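Local coordinates for protein cephalosporin acylase (PDB 2NLZ) that is probably a cephalosporin acylase, a member of the gamma-glutamyltranspeptidase family of N-terminal nucleophile hydrolases, that cleaves amide bonds, at residues A27-L32 against V60-S65; N270-V275 against L306-G311. The protein carries 1 engineered substitution. All blocks are in the same frame, centred on the assembly; numbering follows the deposited sequence.

Contact 1 (A27-L32 against V60-S65); sequences ATSQPL and VLEPTS
Gln30 lays its aliphatic part over the side chain of Leu61, with CG of Gln30 3.8 Å from CB of Leu61, before its amide bends away to the carboxylate of Glu62. The bend comes at chi2 (63°), which brings NE2 of Gln30 to 2.7 Å from OE2 of Glu62. This hydrogen bond is weak, because the N-H points well aside from the oxygen (117° at the hydrogen), and the amide and carboxylate planes stand 79° apart. OE2 of Glu62 also accepts a hydrogen bond from OG of Ser29, 2.9 Å away, on the syn side and somewhat out of the carboxylate plane. Two donors from adjacent residues thus converge on one oxygen of a buried residue, the serine more firmly than the glutamine. Glu62, its CG anti to the backbone N, has a long extended chain that carries the carboxylate across to Ser29 and Gln30. The other oxygen, OE1, forms a salt bridge with Arg511 that probably balances the buried charge, and OG of Ser65 lies 3.0 Å from OE1 of Glu62. A small serine and a flexible glutamine suit the opposite bank, since both can donate to an anion without adding a charge. Beside this polar patch lies an apolar one. Leu32 and Leu61 cross at about a right angle, CB of Leu32 resting 4.0 Å from CD1 of Leu61, and Tyr148 of helix 143-151 touches both. Leu32 also packs on Ala538 of a neighbouring subunit. Gln30 occupies the N-cap position of helix 31-42, whereas Glu62 is the first residue to leave helix 47-61 and opens a type I turn. The arrangement is a strand-to-helix junction tied, through a buried carboxylate, to the C-terminal end of the next helix of an Ntn-hydrolase fold.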
loop_
_atom_site.group_PDB
_atom_site.type_symbol
_atom_site.label_atom_id
_atom_site.label_comp_id
_atom_site.label_asym_id
_atom_site.label_seq_id
_atom_site.Cartn_x
_atom_site.Cartn_y
_atom_site.Cartn_z
ATOM N N ALA D 27 -6.732 6.474 -28.862
ATOM C CA ALA D 27 -6.231 5.744 -27.719
ATOM C C ALA D 27 -5.700 4.382 -28.154
ATOM O O ALA D 27 -6.446 3.521 -28.641
ATOM C CB ALA D 27 -7.312 5.600 -26.658
ATOM N N THR D 28 -4.398 4.200 -27.986
ATOM C CA THR D 28 -3.746 2.966 -28.388
ATOM C C THR D 28 -2.441 2.705 -27.618
ATOM O O THR D 28 -1.987 3.539 -26.821
ATOM C CB THR D 28 -3.481 2.932 -29.913
ATOM O OG1 THR D 28 -3.067 1.613 -30.301
ATOM C CG2 THR D 28 -2.422 3.979 -30.302
ATOM N N SER D 29 -1.846 1.546 -27.900
ATOM C CA SER D 29 -0.703 1.041 -27.173
ATOM C C SER D 29 0.647 1.544 -27.667
ATOM O O SER D 29 1.681 1.102 -27.171
ATOM C CB SER D 29 -0.717 -0.480 -27.226
ATOM O OG SER D 29 -0.575 -0.925 -28.556
ATOM N N GLN D 30 0.666 2.448 -28.637
ATOM C CA GLN D 30 1.946 3.002 -29.075
ATOM C C GLN D 30 1.790 4.481 -29.347
ATOM O O GLN D 30 1.017 4.844 -30.223
ATOM C CB GLN D 30 2.426 2.281 -30.328
ATOM C CG GLN D 30 3.928 2.092 -30.393
ATOM C CD GLN D 30 4.459 1.212 -29.270
ATOM O OE1 GLN D 30 5.488 1.519 -28.663
ATOM N NE2 GLN D 30 3.759 0.110 -28.986
ATOM N N PRO D 31 2.514 5.341 -28.599
ATOM C CA PRO D 31 2.257 6.791 -28.605
ATOM C C PRO D 31 2.366 7.429 -29.992
ATOM O O PRO D 31 1.540 8.284 -30.343
ATOM C CB PRO D 31 3.325 7.349 -27.658
ATOM C CG PRO D 31 3.721 6.197 -26.810
ATOM C CD PRO D 31 3.630 4.995 -27.706
ATOM N N LEU D 32 3.357 6.990 -30.773
ATOM C CA LEU D 32 3.504 7.409 -32.162
ATOM C C LEU D 32 2.382 6.901 -33.071
ATOM O O LEU D 32 2.121 7.491 -34.113
ATOM C CB LEU D 32 4.857 6.975 -32.715
ATOM C CG LEU D 32 6.115 7.498 -32.014
ATOM C CD1 LEU D 32 7.314 6.707 -32.493
ATOM C CD2 LEU D 32 6.338 8.994 -32.231
ATOM N N VAL D 60 4.015 -1.334 -37.975
ATOM C CA VAL D 60 5.426 -1.033 -38.014
ATOM C C VAL D 60 5.970 -0.797 -36.613
ATOM O O VAL D 60 7.094 -1.197 -36.310
ATOM C CB VAL D 60 5.695 0.215 -38.866
ATOM C CG1 VAL D 60 7.173 0.607 -38.792
ATOM C CG2 VAL D 60 5.229 -0.001 -40.323
ATOM N N LEU D 61 5.156 -0.173 -35.759
ATOM C CA LEU D 61 5.605 0.333 -34.457
ATOM C C LEU D 61 5.597 -0.687 -33.335
ATOM O O LEU D 61 6.356 -0.561 -32.365
ATOM C CB LEU D 61 4.793 1.554 -34.047
ATOM C CG LEU D 61 4.986 2.778 -34.937
ATOM C CD1 LEU D 61 3.832 3.742 -34.763
ATOM C CD2 LEU D 61 6.335 3.428 -34.639
ATOM N N GLU D 62 4.748 -1.697 -33.470
ATOM C CA GLU D 62 4.693 -2.793 -32.497
ATOM C C GLU D 62 4.639 -4.170 -33.184
ATOM O O GLU D 62 3.615 -4.849 -33.127
ATOM C CB GLU D 62 3.492 -2.606 -31.572
ATOM C CG GLU D 62 3.547 -3.418 -30.302
ATOM C CD GLU D 62 2.382 -3.140 -29.371
ATOM O OE1 GLU D 62 1.794 -4.108 -28.850
ATOM O OE2 GLU D 62 2.053 -1.956 -29.157
ATOM N N PRO D 63 5.753 -4.597 -33.816
ATOM C CA PRO D 63 5.764 -5.826 -34.620
ATOM C C PRO D 63 5.669 -7.094 -33.781
ATOM O O PRO D 63 5.495 -8.184 -34.315
ATOM C CB PRO D 63 7.119 -5.777 -35.336
ATOM C CG PRO D 63 7.647 -4.392 -35.091
ATOM C CD PRO D 63 7.077 -3.957 -33.804
ATOM N N THR D 64 5.767 -6.936 -32.472
ATOM C CA THR D 64 5.689 -8.055 -31.567
ATOM C C THR D 64 4.257 -8.497 -31.343
ATOM O O THR D 64 4.036 -9.533 -30.749
ATOM C CB THR D 64 6.312 -7.713 -30.210
ATOM O OG1 THR D 64 5.681 -6.547 -29.671
ATOM C CG2 THR D 64 7.803 -7.453 -30.352
ATOM N N SER D 65 3.287 -7.722 -31.822
ATOM C CA SER D 65 1.873 -7.990 -31.539
ATOM C C SER D 65 1.006 -7.962 -32.790
ATOM O O SER D 65 -0.225 -7.977 -32.718
ATOM C CB SER D 65 1.337 -6.952 -30.551
ATOM O OG SER D 65 1.954 -7.092 -29.289
#

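Contact 2 (N270-V275 against L306-G311)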
loop_
_atom_site.group_PDB
_atom_site.type_symbol
_atom_site.label_atom_id
_atom_site.label_comp_id
_atom_site.label_asym_id
_atom_site.label_seq_id
_atom_site.Cartn_x
_atom_site.Cartn_y
_atom_site.Cartn_z
ATOM N N ASN D 270 -17.521 -16.698 -35.346
ATOM C CA ASN D 270 -16.175 -16.523 -35.861
ATOM C C ASN D 270 -15.413 -15.905 -34.663
ATOM O O ASN D 270 -14.589 -16.571 -34.049
ATOM C CB ASN D 270 -16.143 -15.653 -37.127
ATOM C CG ASN D 270 -14.790 -15.689 -37.856
ATOM O OD1 ASN D 270 -14.563 -14.900 -38.770
ATOM N ND2 ASN D 270 -13.897 -16.597 -37.457
ATOM N N GLY D 271 -15.756 -14.672 -34.286
ATOM C CA GLY D 271 -15.167 -14.005 -33.117
ATOM C C GLY D 271 -15.752 -14.485 -31.803
ATOM O O GLY D 271 -16.906 -14.923 -31.750
ATOM N N GLN D 272 -14.958 -14.386 -30.734
ATOM C CA GLN D 272 -15.308 -14.980 -29.433
ATOM C C GLN D 272 -16.002 -14.025 -28.454
ATOM O O GLN D 272 -16.183 -14.362 -27.275
ATOM C CB GLN D 272 -14.076 -15.629 -28.769
ATOM C CG GLN D 272 -13.050 -14.646 -28.183
ATOM C CD GLN D 272 -12.078 -15.296 -27.220
ATOM O OE1 GLN D 272 -10.909 -14.938 -27.178
ATOM N NE2 GLN D 272 -12.562 -16.239 -26.426
ATOM N N GLY D 273 -16.404 -12.851 -28.942
ATOM C CA GLY D 273 -17.061 -11.840 -28.113
ATOM C C GLY D 273 -18.311 -12.346 -27.421
ATOM O O GLY D 273 -18.681 -11.872 -26.347
ATOM N N LEU D 274 -18.956 -13.317 -28.060
ATOM C CA LEU D 274 -20.068 -14.073 -27.506
ATOM C C LEU D 274 -19.883 -14.401 -26.017
ATOM O O LEU D 274 -20.824 -14.279 -25.232
ATOM C CB LEU D 274 -20.193 -15.372 -28.307
ATOM C CG LEU D 274 -21.483 -16.176 -28.310
ATOM C CD1 LEU D 274 -21.677 -16.938 -27.009
ATOM C CD2 LEU D 274 -22.614 -15.234 -28.565
ATOM N N VAL D 275 -18.668 -14.817 -25.652
ATOM C CA VAL D 275 -18.342 -15.255 -24.295
ATOM C C VAL D 275 -18.585 -14.151 -23.286
ATOM O O VAL D 275 -19.247 -14.366 -22.276
ATOM C CB VAL D 275 -16.887 -15.760 -24.189
ATOM C CG1 VAL D 275 -16.538 -16.099 -22.752
ATOM C CG2 VAL D 275 -16.688 -16.978 -25.079
ATOM N N LEU D 306 -18.414 -20.448 -16.844
ATOM C CA LEU D 306 -19.461 -21.194 -17.545
ATOM C C LEU D 306 -19.588 -20.781 -19.009
ATOM O O LEU D 306 -19.677 -21.627 -19.897
ATOM C CB LEU D 306 -20.801 -21.045 -16.829
ATOM C CG LEU D 306 -20.819 -21.544 -15.377
ATOM C CD1 LEU D 306 -21.906 -20.836 -14.564
ATOM C CD2 LEU D 306 -20.954 -23.078 -15.310
ATOM N N ALA D 307 -19.560 -19.473 -19.237
ATOM C CA ALA D 307 -19.652 -18.902 -20.566
ATOM C C ALA D 307 -18.474 -19.284 -21.458
ATOM O O ALA D 307 -18.643 -19.494 -22.664
ATOM C CB ALA D 307 -19.765 -17.387 -20.463
ATOM N N PHE D 308 -17.285 -19.368 -20.872
ATOM C CA PHE D 308 -16.085 -19.584 -21.663
ATOM C C PHE D 308 -16.016 -21.007 -22.212
ATOM O O PHE D 308 -15.567 -21.218 -23.344
ATOM C CB PHE D 308 -14.822 -19.243 -20.869
ATOM C CG PHE D 308 -13.782 -18.506 -21.669
ATOM C CD1 PHE D 308 -13.329 -19.000 -22.884
ATOM C CD2 PHE D 308 -13.247 -17.313 -21.195
ATOM C CE1 PHE D 308 -12.366 -18.313 -23.630
ATOM C CE2 PHE D 308 -12.276 -16.615 -21.930
ATOM C CZ PHE D 308 -11.842 -17.118 -23.153
ATOM N N VAL D 309 -16.470 -21.976 -21.421
ATOM C CA VAL D 309 -16.461 -23.365 -21.875
ATOM C C VAL D 309 -17.584 -23.600 -22.893
ATOM O O VAL D 309 -17.503 -24.498 -23.740
ATOM C CB VAL D 309 -16.502 -24.372 -20.713
ATOM C CG1 VAL D 309 -15.929 -25.704 -21.170
ATOM C CG2 VAL D 309 -15.665 -23.875 -19.575
ATOM N N ASP D 310 -18.612 -22.761 -22.823
ATOM C CA ASP D 310 -19.643 -22.734 -23.846
ATOM C C ASP D 310 -19.097 -22.178 -25.129
ATOM O O ASP D 310 -19.218 -22.810 -26.173
ATOM C CB ASP D 310 -20.835 -21.898 -23.404
ATOM C CG ASP D 310 -21.787 -22.675 -22.546
ATOM O OD1 ASP D 310 -21.684 -23.921 -22.530
ATOM O OD2 ASP D 310 -22.638 -22.050 -21.890
ATOM N N GLY D 311 -18.490 -21.000 -25.046
ATOM C CA GLY D 311 -17.900 -20.345 -26.216
ATOM C C GLY D 311 -16.848 -21.194 -26.908
ATOM O O GLY D 311 -16.760 -21.201 -28.134
#
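The start of helix 274-283 packs here against the C-terminal half of helix 294-314, an apolar helix-helix contact led by Val275, which sits over Phe308, Ala307 and Gly311. CG1 of Val275, anti to the backbone N (chi1 175°), lies over one face of the Phe308 ring, offset toward its rim; this is a CH-pi contact, 4.1 Å from CG1 of Val275 to the ring centroid of Phe308. The same methyl is 4.2 Å from CB of Ala307. The second branch turns to the glycine, with CG2 of Val275 3.8 Å from CA of Gly311. Glycine is apt there, because a beta carbon on Gly311 would fall 2.2 Å from CG2 of Val275, whereas the small methyl of Ala307 lets the backbones approach closely, their CA atoms being 5.4 Å apart at Val275 and Ala307. An alanine in place of Val275 would probably lose the CH-pi contact with Phe308 and open a gap beside Gly311. The Gln272 side chain crosses that of Phe308 obliquely. Around the pair, Pro445 of helix 444-457 touches Gln272, Val275 and Phe308, while Leu274 packs on helix 325-328 and Asp310 forms a salt bridge with Arg337 of helix 331-338.

Contact 1 is complete before contact 2 begins: residues 27-32 and 60-65 come early in the chain, 270-275 and 306-311 near its middle. Their centres are 27 Å apart, on opposite sides of the chain's centre, and their nearest atoms are about 14 Å apart, so neither touches the other. They share no helix or strand. Contact 1 joins the turn between strand 24-28 and helix 31-42 to the end of helix 47-61, whereas contact 2 pairs helices 274-283 and 294-314. One relies on a buried carboxylate and lies beside a subunit interface; the other is apolar and internal to the chain. They thus join helices in two separate regions of the same Ntn-hydrolase fold.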